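Local coordinates for protein naphthalene dioxygenase large subunit (Rhodococcus sp., PDB 2B1X) that serves as the large subunit of a Rieske-type non-haem iron oxygenase, holding a [2Fe-2S] cluster in one domain and a mononuclear iron in the other, at residues 16-21 and 423-428; 202-207 and 429-434; 264-269 and 306-311; 338-343 and 352-357. One frame throughout, in Å; residues are numbered along the deposited sequence.

Interaction 1: 16-21 and 423-428; sequences DVNSDW and NQRNFL
A cation-pi stack of R425 on W21 ties the turn that follows the N-terminal helix to helix 422-436. The guanidinium lies almost flat on the indole, the two planes 12° apart, with R425 CZ 3.5 Å from the centroid of the six-membered ring. R425 NH2 reaches the far end of that ring, 3.2 Å from W21 CH2. A bend at chi3 (-73°) of the arginine swings the guanidinium away from the line of its aliphatic stem and lays it against the ring. Its edge turns to V17 and N18, which lie near the guanidinium plane. R425 NH1 makes a weak hydrogen bond of 3.5 Å to V17 O, and N18 OD1 comes within 3.2 Å of R425 NH1, its amide plane nearly perpendicular to the guanidinium. V17 CG2 packs on the root of the chain, 3.9 Å from R425 CB. The loop presents these groups by curling back on itself, with S19 N bonded to D16 O and W21 in the left-handed helical region. The amide nitrogen of N18 turns instead to E429, one helical turn beyond R425. Around the stack, Y395 packs on R425 and is hydrogen-bonded, backbone to backbone, to W21, R399 touches W21, and V23 of strand 22-24 meets V17 and L428, packing against both loop and helix.

Interaction 2: 202-207 and 429-434; sequences NWKLGA and EYWMQL
With its CG anti to the backbone N (chi1 176°), W431 extends its indole from helix 422-436 toward K204, whose chain, straight at chi2 (180°), carries CD over the ring before bends at chi3 and chi4 fold the ammonium back toward N202. K204 CD sits over one face of the five-membered ring, 3.9 Å from its centroid and displaced toward the rim, a CH-pi contact in which the lysine chain and the indole run about at right angles. The closest approach is K204 CD to W431 NE1, 3.5 Å. W203 completes the group, its CZ2 lying 4.2 Å from W431 NE1, while K204 CG covers a face of the W203 ring. Beyond the methylenes, K204 NZ meets N202 OD1 at 2.6 Å. That oxygen also caps the start of helix 204-212 by accepting from K204 N at 3.2 Å, the two donors arriving from opposite faces of the amide plane. E37 takes the lysine ammonium and both indole N-H groups, W203 NE1 on OE1 and K204 NZ and W431 NE1 on OE2. A buried lysine held by a carboxylate and an amide oxygen is probably charged, and two indole N-H groups would further stabilise E37 as an anion.

Interaction 3: 264-269 and 306-311; sequences EFMGLP and NFLMGK
This is a buried van der Waals contact of a thioether with strand backbone and an amide, in which M266, from the loop ahead of helix 270-279, plugs onto strand 302-309 at N306 to L308. No hydrogen bond crosses it. The methionine chain leaves the loop extended and bends at chi3 (81°), which turns the methyl onto the strand backbone. M266 CE thus rests on the peptide link between F307 and L308, 3.5 Å from F307 C, and it also touches L308 CB at 4.1 Å. The sulfur meets the side chain of N306, with M266 SD 3.7 Å from N306 ND2. The amide is already committed to other partners, since N306 ND2 bonds to F320 O and N306 OD1 to R183, which fixes the flat group beside the thioether. L308 returns the contact by bringing CD2 to 3.9 Å from M266 O. Strand 302-309 belongs to the large antiparallel sheet of the catalytic domain, a Bet v 1-like fold, and the loop lies against it. F265, M266 and G267 all have positive phi, and two successive i to i+3 bonds, G267 N to E264 O and L268 N to F265 O, make consecutive left-handed turns with M266 in the middle, its CB pointing toward the strand. F288 and A319 also pack on M266. F307 points away from the loop, its side chain about 4 Å from a bound MPD molecule, probably from the crystallisation liquor, and about 7 Å from the iron(III) ion held by H216, H221 and D372.

Interaction 4: 338-343 and 352-357; sequences SFFLVE and DESYKS
S354 OG is held by two partners: a water donates to it at 2.7 Å, and the hydroxyl bonds to A319 O on the neighbouring strand 318-330. The same water donates to L341 O at 2.8 Å, so it bridges the helix to the backbone of strand 333-343. S354 OG also lies at the edge of the F340 ring, near its plane, 3.4 Å from F340 CE1; chi1 of 174° sets the hydroxyl anti to the backbone N and directs it at the strand. F340 itself points toward the helix and slides its ring under the backbone there. Y355 CA stands over one ring face, 3.9 Å from the centroid and 27° off the normal, in a CH-pi contact shifted toward the rim. Close by, F340 CZ comes to 3.3 Å from Y355 N, and F340 CE2 touches Y355 CB at 3.9 Å. The phenol of Y355 departs from the strand and crosses F340 at about a right angle. It heads for the small subunit, where Y355 OH bonds to D68 of that chain, while M64 of the small subunit packs on F340. The whole is a beta-alpha connection: strand 333-343 of the antiparallel sheet leads through a short loop into helix 348-361, which runs back across the sheet of the Bet v 1-like catalytic domain at the interface between subunits.

How the interactions relate
The four contacts form two pairs. Interactions 1 and 2 share helix 422-436 and touch where F427 CZ packs 3.5 Å from A207 CB; interactions 3 and 4 both reach the large antiparallel sheet and meet where S357 OG lies 2.7 Å from M309 O. The centres of interactions 2 and 3 are about 30 Å apart, on opposite sides of the chain's centre. Interaction 1, partly buried, relies on a charged group laid on an aromatic ring, whereas the deeper interaction 2 holds its lysine among buried polar partners. Interactions 3 and 4 are buried too: the former packs a thioether on a strand, and the latter adds an ordered water and borders the small subunit.

Interaction 1: 16-21 and 423-428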
# COMPACT_ATOMS: atom_id res chain seq x y z
N ASP A 16 18.38 13.34 -30.88
CA ASP A 16 19.59 12.91 -30.17
C ASP A 16 19.94 11.45 -30.40
O ASP A 16 21.11 11.08 -30.38
CB ASP A 16 19.44 13.12 -28.67
CG ASP A 16 19.38 14.57 -28.28
OD1 ASP A 16 19.76 15.46 -29.09
OD2 ASP A 16 18.95 14.93 -27.15
N VAL A 17 18.93 10.62 -30.60
CA VAL A 17 19.12 9.18 -30.65
C VAL A 17 20.07 8.81 -31.78
O VAL A 17 20.85 7.88 -31.63
CB VAL A 17 17.78 8.40 -30.72
CG1 VAL A 17 17.08 8.56 -32.08
CG2 VAL A 17 18.00 6.95 -30.43
N ASN A 18 20.04 9.56 -32.87
CA ASN A 18 20.95 9.28 -33.99
C ASN A 18 22.05 10.31 -34.24
O ASN A 18 22.79 10.18 -35.20
CB ASN A 18 20.18 9.05 -35.30
CG ASN A 18 19.24 7.87 -35.22
OD1 ASN A 18 19.63 6.76 -34.80
ND2 ASN A 18 17.98 8.10 -35.63
N SER A 19 22.16 11.34 -33.42
CA SER A 19 23.29 12.27 -33.57
C SER A 19 24.26 12.12 -32.39
O SER A 19 25.36 11.59 -32.56
CB SER A 19 22.82 13.70 -33.77
OG SER A 19 21.90 14.03 -32.74
N ASP A 20 23.85 12.57 -31.19
CA ASP A 20 24.63 12.34 -29.97
C ASP A 20 24.65 10.86 -29.55
O ASP A 20 25.51 10.46 -28.80
CB ASP A 20 24.07 13.18 -28.80
CG ASP A 20 24.31 14.68 -28.96
OD1 ASP A 20 25.04 15.09 -29.90
OD2 ASP A 20 23.81 15.55 -28.21
N TRP A 21 23.69 10.07 -30.05
CA TRP A 21 23.43 8.70 -29.57
C TRP A 21 23.09 8.68 -28.06
O TRP A 21 23.65 7.88 -27.30
CB TRP A 21 24.59 7.74 -29.88
CG TRP A 21 24.85 7.48 -31.37
CD1 TRP A 21 24.49 8.29 -32.42
CD2 TRP A 21 25.49 6.33 -31.96
NE1 TRP A 21 24.89 7.72 -33.62
CE2 TRP A 21 25.51 6.53 -33.37
CE3 TRP A 21 26.09 5.17 -31.44
CZ2 TRP A 21 26.07 5.60 -34.26
CZ3 TRP A 21 26.66 4.25 -32.32
CH2 TRP A 21 26.64 4.47 -33.73
N ASN A 423 20.76 -1.56 -31.38
CA ASN A 423 19.44 -2.16 -31.12
C ASN A 423 18.60 -1.38 -30.11
O ASN A 423 17.42 -1.13 -30.37
CB ASN A 423 19.56 -3.61 -30.68
CG ASN A 423 20.05 -4.50 -31.79
OD1 ASN A 423 20.29 -4.02 -32.93
ND2 ASN A 423 20.22 -5.81 -31.48
N GLN A 424 19.20 -0.99 -28.99
CA GLN A 424 18.48 -0.18 -27.98
C GLN A 424 18.03 1.17 -28.55
O GLN A 424 16.93 1.65 -28.26
CB GLN A 424 19.35 0.06 -26.73
CG GLN A 424 19.78 -1.23 -25.96
CD GLN A 424 21.09 -1.90 -26.46
OE1 GLN A 424 21.32 -2.03 -27.66
NE2 GLN A 424 21.92 -2.33 -25.51
N ARG A 425 18.88 1.75 -29.42
CA ARG A 425 18.57 3.03 -30.05
C ARG A 425 17.38 2.93 -31.01
O ARG A 425 16.54 3.82 -31.04
CB ARG A 425 19.79 3.53 -30.82
CG ARG A 425 20.83 4.23 -29.89
CD ARG A 425 21.71 5.21 -30.65
NE ARG A 425 22.58 4.40 -31.40
CZ ARG A 425 22.78 4.41 -32.71
NH1 ARG A 425 22.20 5.27 -33.54
NH2 ARG A 425 23.62 3.52 -33.17
N ASN A 426 17.37 1.87 -31.82
CA ASN A 426 16.27 1.54 -32.72
C ASN A 426 14.96 1.28 -31.96
O ASN A 426 13.89 1.64 -32.41
CB ASN A 426 16.66 0.30 -33.53
CG ASN A 426 15.59 -0.14 -34.52
OD1 ASN A 426 15.23 0.59 -35.43
ND2 ASN A 426 15.10 -1.37 -34.36
N PHE A 427 15.06 0.62 -30.81
CA PHE A 427 13.88 0.31 -30.02
C PHE A 427 13.28 1.64 -29.52
O PHE A 427 12.08 1.89 -29.65
CB PHE A 427 14.28 -0.61 -28.87
CG PHE A 427 13.18 -0.89 -27.88
CD1 PHE A 427 12.46 -2.07 -27.95
CD2 PHE A 427 12.92 0.01 -26.84
CE1 PHE A 427 11.46 -2.36 -27.02
CE2 PHE A 427 11.89 -0.27 -25.91
CZ PHE A 427 11.19 -1.48 -26.00
N LEU A 428 14.14 2.50 -28.97
CA LEU A 428 13.67 3.75 -28.38
C LEU A 428 13.25 4.75 -29.42
O LEU A 428 12.38 5.57 -29.17
CB LEU A 428 14.75 4.34 -27.46
CG LEU A 428 14.90 3.56 -26.16
CD1 LEU A 428 16.08 4.09 -25.36
CD2 LEU A 428 13.60 3.55 -25.32

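Interaction 2: 202-207 and 429-434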
# COMPACT_ATOMS: atom_id res chain seq x y z
N ASN A 202 10.40 0.03 -14.27
CA ASN A 202 9.68 0.28 -15.51
C ASN A 202 9.94 -0.88 -16.48
O ASN A 202 11.08 -1.39 -16.57
CB ASN A 202 10.10 1.61 -16.14
CG ASN A 202 9.17 2.01 -17.28
OD1 ASN A 202 9.51 1.86 -18.44
ND2 ASN A 202 8.01 2.53 -16.95
N TRP A 203 8.88 -1.32 -17.18
CA TRP A 203 9.01 -2.41 -18.17
C TRP A 203 10.11 -2.24 -19.24
O TRP A 203 10.73 -3.24 -19.70
CB TRP A 203 7.63 -2.63 -18.84
CG TRP A 203 7.19 -1.53 -19.80
CD1 TRP A 203 6.49 -0.38 -19.49
CD2 TRP A 203 7.45 -1.47 -21.19
NE1 TRP A 203 6.29 0.37 -20.63
CE2 TRP A 203 6.88 -0.27 -21.69
CE3 TRP A 203 8.16 -2.29 -22.08
CZ2 TRP A 203 6.96 0.10 -23.04
CZ3 TRP A 203 8.22 -1.94 -23.41
CH2 TRP A 203 7.63 -0.75 -23.88
N LYS A 204 10.34 -1.01 -19.67
CA LYS A 204 11.28 -0.72 -20.76
C LYS A 204 12.70 -1.15 -20.43
O LYS A 204 13.49 -1.41 -21.34
CB LYS A 204 11.27 0.78 -21.16
CG LYS A 204 10.03 1.23 -21.96
CD LYS A 204 10.05 2.76 -22.36
CE LYS A 204 10.07 3.67 -21.13
NZ LYS A 204 8.75 3.52 -20.33
N LEU A 205 13.04 -1.22 -19.15
CA LEU A 205 14.39 -1.59 -18.76
C LEU A 205 14.68 -3.06 -19.06
O LEU A 205 15.83 -3.40 -19.37
CB LEU A 205 14.64 -1.26 -17.28
CG LEU A 205 14.53 0.23 -16.85
CD1 LEU A 205 14.61 0.38 -15.33
CD2 LEU A 205 15.69 0.98 -17.51
N GLY A 206 13.67 -3.93 -18.90
CA GLY A 206 13.77 -5.32 -19.33
C GLY A 206 13.86 -5.41 -20.85
O GLY A 206 14.71 -6.11 -21.40
N ALA A 207 13.01 -4.67 -21.54
CA ALA A 207 13.03 -4.68 -23.00
C ALA A 207 14.38 -4.19 -23.58
O ALA A 207 14.95 -4.83 -24.50
CB ALA A 207 11.84 -3.87 -23.51
N GLU A 429 13.89 4.70 -30.59
CA GLU A 429 13.47 5.55 -31.71
C GLU A 429 12.04 5.24 -32.11
O GLU A 429 11.23 6.18 -32.30
CB GLU A 429 14.41 5.38 -32.94
CG GLU A 429 13.96 6.21 -34.15
CD GLU A 429 14.90 6.14 -35.34
OE1 GLU A 429 15.26 5.04 -35.80
OE2 GLU A 429 15.25 7.22 -35.86
N TYR A 430 11.73 3.95 -32.27
CA TYR A 430 10.37 3.55 -32.62
C TYR A 430 9.39 3.92 -31.49
O TYR A 430 8.31 4.40 -31.76
CB TYR A 430 10.28 2.06 -32.96
CG TYR A 430 8.92 1.61 -33.51
CD1 TYR A 430 8.35 2.21 -34.65
CD2 TYR A 430 8.20 0.58 -32.88
CE1 TYR A 430 7.10 1.80 -35.14
CE2 TYR A 430 6.98 0.14 -33.37
CZ TYR A 430 6.42 0.77 -34.48
OH TYR A 430 5.22 0.33 -34.95
N TRP A 431 9.81 3.72 -30.24
CA TRP A 431 8.96 4.05 -29.09
C TRP A 431 8.64 5.57 -29.17
O TRP A 431 7.50 5.95 -29.04
CB TRP A 431 9.71 3.67 -27.78
CG TRP A 431 9.01 4.04 -26.51
CD1 TRP A 431 8.16 3.27 -25.82
CD2 TRP A 431 9.10 5.27 -25.80
NE1 TRP A 431 7.70 3.92 -24.70
CE2 TRP A 431 8.26 5.16 -24.65
CE3 TRP A 431 9.81 6.47 -26.00
CZ2 TRP A 431 8.08 6.22 -23.73
CZ3 TRP A 431 9.65 7.51 -25.08
CH2 TRP A 431 8.79 7.37 -23.95
N MET A 432 9.66 6.39 -29.43
CA MET A 432 9.50 7.83 -29.50
C MET A 432 8.63 8.26 -30.69
O MET A 432 7.78 9.13 -30.53
CB MET A 432 10.86 8.54 -29.53
CG MET A 432 11.57 8.61 -28.15
SD MET A 432 13.06 9.63 -28.24
CE MET A 432 14.23 8.49 -29.01
N GLN A 433 8.78 7.61 -31.85
CA GLN A 433 7.90 7.87 -32.99
C GLN A 433 6.43 7.61 -32.61
O GLN A 433 5.55 8.41 -32.92
CB GLN A 433 8.32 7.07 -34.22
CG GLN A 433 9.70 7.53 -34.80
CD GLN A 433 10.28 6.57 -35.81
OE1 GLN A 433 9.95 5.40 -35.82
NE2 GLN A 433 11.20 7.08 -36.67
N LEU A 434 6.19 6.49 -31.93
CA LEU A 434 4.82 6.11 -31.57
C LEU A 434 4.23 7.08 -30.53
O LEU A 434 3.06 7.42 -30.62
CB LEU A 434 4.74 4.66 -31.07
CG LEU A 434 4.90 3.55 -32.10
CD1 LEU A 434 4.86 2.20 -31.40
CD2 LEU A 434 3.79 3.61 -33.18

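Interaction 3: 264-269 and 306-311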
# COMPACT_ATOMS: atom_id res chain seq x y z
N GLU A 264 27.40 -28.33 -32.38
CA GLU A 264 26.61 -27.51 -33.29
C GLU A 264 25.15 -27.44 -32.87
O GLU A 264 24.64 -28.33 -32.19
CB GLU A 264 26.71 -28.04 -34.71
CG GLU A 264 28.12 -27.95 -35.29
CD GLU A 264 28.23 -28.52 -36.70
OE1 GLU A 264 27.32 -29.26 -37.15
OE2 GLU A 264 29.25 -28.22 -37.36
N PHE A 265 24.49 -26.35 -33.27
CA PHE A 265 23.07 -26.19 -33.04
C PHE A 265 22.77 -26.25 -31.54
O PHE A 265 21.81 -26.88 -31.10
CB PHE A 265 22.29 -27.26 -33.82
CG PHE A 265 22.58 -27.29 -35.30
CD1 PHE A 265 23.17 -28.42 -35.89
CD2 PHE A 265 22.28 -26.20 -36.11
CE1 PHE A 265 23.43 -28.46 -37.25
CE2 PHE A 265 22.56 -26.21 -37.47
CZ PHE A 265 23.14 -27.36 -38.05
N MET A 266 23.64 -25.61 -30.75
CA MET A 266 23.45 -25.47 -29.29
C MET A 266 23.40 -26.83 -28.61
O MET A 266 22.86 -26.97 -27.51
CB MET A 266 22.17 -24.70 -28.97
CG MET A 266 22.17 -23.28 -29.47
SD MET A 266 20.77 -22.39 -28.81
CE MET A 266 21.43 -21.99 -27.14
N GLY A 267 23.94 -27.85 -29.29
CA GLY A 267 23.84 -29.21 -28.79
C GLY A 267 22.43 -29.76 -28.66
O GLY A 267 22.17 -30.65 -27.85
N LEU A 268 21.51 -29.27 -29.48
CA LEU A 268 20.16 -29.83 -29.50
C LEU A 268 20.14 -31.31 -29.83
O LEU A 268 21.07 -31.82 -30.52
CB LEU A 268 19.27 -29.07 -30.47
CG LEU A 268 18.83 -27.69 -30.00
CD1 LEU A 268 18.26 -26.94 -31.17
CD2 LEU A 268 17.83 -27.78 -28.82
N PRO A 269 19.12 -32.04 -29.36
CA PRO A 269 19.04 -33.47 -29.63
C PRO A 269 19.00 -33.77 -31.13
O PRO A 269 18.54 -32.96 -31.96
CB PRO A 269 17.74 -33.89 -28.95
CG PRO A 269 17.51 -32.83 -27.89
CD PRO A 269 18.00 -31.57 -28.53
N ASN A 306 17.55 -17.49 -25.73
CA ASN A 306 17.82 -18.87 -26.10
C ASN A 306 19.29 -19.05 -25.80
O ASN A 306 20.17 -18.61 -26.56
CB ASN A 306 17.52 -19.11 -27.59
CG ASN A 306 17.40 -20.62 -27.97
OD1 ASN A 306 17.07 -20.93 -29.10
ND2 ASN A 306 17.67 -21.53 -27.04
N PHE A 307 19.56 -19.65 -24.64
CA PHE A 307 20.89 -19.63 -24.05
C PHE A 307 21.39 -21.03 -23.74
O PHE A 307 20.60 -21.93 -23.43
CB PHE A 307 20.92 -18.84 -22.73
CG PHE A 307 20.47 -17.40 -22.83
CD1 PHE A 307 19.86 -16.81 -21.74
CD2 PHE A 307 20.68 -16.63 -23.97
CE1 PHE A 307 19.44 -15.44 -21.77
CE2 PHE A 307 20.25 -15.28 -24.02
CZ PHE A 307 19.64 -14.69 -22.91
N LEU A 308 22.70 -21.19 -23.75
CA LEU A 308 23.35 -22.48 -23.44
C LEU A 308 24.01 -22.29 -22.09
O LEU A 308 24.91 -21.46 -21.97
CB LEU A 308 24.41 -22.75 -24.50
CG LEU A 308 24.82 -24.09 -25.12
CD1 LEU A 308 26.31 -24.06 -25.40
CD2 LEU A 308 24.42 -25.32 -24.30
N MET A 309 23.56 -23.00 -21.05
CA MET A 309 23.99 -22.70 -19.67
C MET A 309 23.89 -23.92 -18.76
O MET A 309 23.01 -24.78 -18.95
CB MET A 309 23.17 -21.55 -19.05
CG MET A 309 24.01 -20.51 -18.25
SD MET A 309 23.76 -18.82 -18.85
CE MET A 309 22.14 -18.89 -19.32
N GLY A 310 24.82 -24.00 -17.80
CA GLY A 310 24.79 -25.01 -16.75
C GLY A 310 23.62 -24.84 -15.78
O GLY A 310 23.15 -23.71 -15.54
N LYS A 311 23.14 -25.96 -15.23
CA LYS A 311 22.07 -25.94 -14.22
C LYS A 311 22.62 -25.75 -12.80
O LYS A 311 21.86 -25.68 -11.83
CB LYS A 311 21.23 -27.24 -14.31
CG LYS A 311 21.93 -28.47 -13.77
CD LYS A 311 21.05 -29.68 -13.88
CE LYS A 311 21.86 -30.95 -13.81
NZ LYS A 311 21.16 -31.97 -13.02

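Interaction 4: 338-343 and 352-357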
# COMPACT_ATOMS: atom_id res chain seq x y z
N SER A 338 7.36 -15.11 -17.17
CA SER A 338 8.49 -15.82 -17.77
C SER A 338 8.11 -17.27 -18.13
O SER A 338 7.76 -18.07 -17.26
CB SER A 338 9.70 -15.82 -16.84
OG SER A 338 10.77 -16.49 -17.48
N PHE A 339 8.14 -17.55 -19.42
CA PHE A 339 7.73 -18.86 -19.95
C PHE A 339 8.96 -19.68 -20.29
O PHE A 339 9.93 -19.15 -20.82
CB PHE A 339 6.93 -18.66 -21.25
CG PHE A 339 5.67 -17.83 -21.10
CD1 PHE A 339 5.71 -16.43 -21.08
CD2 PHE A 339 4.41 -18.46 -21.06
CE1 PHE A 339 4.52 -15.66 -20.98
CE2 PHE A 339 3.23 -17.74 -20.99
CZ PHE A 339 3.26 -16.32 -20.94
N PHE A 340 8.93 -20.97 -19.98
CA PHE A 340 9.95 -21.91 -20.45
C PHE A 340 9.35 -22.74 -21.57
O PHE A 340 8.24 -23.27 -21.43
CB PHE A 340 10.44 -22.81 -19.31
CG PHE A 340 11.26 -24.00 -19.78
CD1 PHE A 340 12.59 -23.83 -20.19
CD2 PHE A 340 10.70 -25.26 -19.85
CE1 PHE A 340 13.36 -24.90 -20.63
CE2 PHE A 340 11.46 -26.37 -20.31
CZ PHE A 340 12.79 -26.18 -20.70
N LEU A 341 10.08 -22.87 -22.69
CA LEU A 341 9.58 -23.63 -23.84
C LEU A 341 10.60 -24.67 -24.27
O LEU A 341 11.79 -24.47 -24.10
CB LEU A 341 9.25 -22.72 -25.02
CG LEU A 341 8.10 -21.70 -24.84
CD1 LEU A 341 8.61 -20.48 -24.20
CD2 LEU A 341 7.47 -21.36 -26.20
N VAL A 342 10.11 -25.77 -24.83
CA VAL A 342 11.00 -26.82 -25.35
C VAL A 342 10.25 -27.57 -26.47
O VAL A 342 9.01 -27.61 -26.49
CB VAL A 342 11.51 -27.77 -24.22
CG1 VAL A 342 10.36 -28.60 -23.61
CG2 VAL A 342 12.72 -28.65 -24.67
N GLU A 343 11.01 -28.12 -27.41
CA GLU A 343 10.43 -28.81 -28.56
C GLU A 343 9.65 -29.99 -28.03
O GLU A 343 10.16 -30.73 -27.19
CB GLU A 343 11.54 -29.25 -29.52
CG GLU A 343 12.12 -28.13 -30.38
CD GLU A 343 13.13 -27.20 -29.69
OE1 GLU A 343 13.52 -26.20 -30.34
OE2 GLU A 343 13.54 -27.43 -28.51
N ASP A 352 13.93 -32.14 -19.13
CA ASP A 352 14.30 -31.94 -17.73
C ASP A 352 15.61 -31.16 -17.57
O ASP A 352 15.69 -30.21 -16.77
CB ASP A 352 14.43 -33.29 -17.01
CG ASP A 352 14.55 -33.11 -15.50
OD1 ASP A 352 13.66 -32.44 -14.91
OD2 ASP A 352 15.49 -33.55 -14.82
N GLU A 353 16.63 -31.55 -18.31
CA GLU A 353 17.91 -30.83 -18.28
C GLU A 353 17.79 -29.39 -18.70
O GLU A 353 18.41 -28.51 -18.10
CB GLU A 353 18.96 -31.53 -19.17
CG GLU A 353 19.56 -32.79 -18.58
CD GLU A 353 20.09 -32.62 -17.16
OE1 GLU A 353 20.72 -31.58 -16.86
OE2 GLU A 353 19.87 -33.54 -16.33
N SER A 354 17.01 -29.14 -19.75
CA SER A 354 16.87 -27.78 -20.28
C SER A 354 16.09 -26.88 -19.29
O SER A 354 16.40 -25.71 -19.11
CB SER A 354 16.16 -27.85 -21.65
OG SER A 354 15.87 -26.57 -22.16
N TYR A 355 15.08 -27.47 -18.67
CA TYR A 355 14.29 -26.87 -17.60
C TYR A 355 15.14 -26.45 -16.41
O TYR A 355 15.00 -25.33 -15.91
CB TYR A 355 13.21 -27.87 -17.16
CG TYR A 355 12.62 -27.67 -15.77
CD1 TYR A 355 11.98 -26.47 -15.42
CD2 TYR A 355 12.67 -28.68 -14.82
CE1 TYR A 355 11.41 -26.31 -14.14
CE2 TYR A 355 12.11 -28.54 -13.56
CZ TYR A 355 11.48 -27.33 -13.23
OH TYR A 355 10.92 -27.18 -11.98
N LYS A 356 16.01 -27.34 -15.94
CA LYS A 356 16.91 -27.00 -14.83
C LYS A 356 17.94 -25.91 -15.23
O LYS A 356 18.25 -25.01 -14.44
CB LYS A 356 17.59 -28.24 -14.24
CG LYS A 356 16.63 -29.36 -13.72
CD LYS A 356 15.72 -28.84 -12.58
CE LYS A 356 14.92 -29.95 -11.88
NZ LYS A 356 15.79 -31.07 -11.30
N SER A 357 18.45 -25.97 -16.46
CA SER A 357 19.37 -24.93 -16.92
C SER A 357 18.71 -23.55 -16.93
O SER A 357 19.31 -22.57 -16.47
CB SER A 357 19.91 -25.29 -18.29
OG SER A 357 20.87 -26.29 -18.11
O HOH W 1 14.37 -25.44 -24.10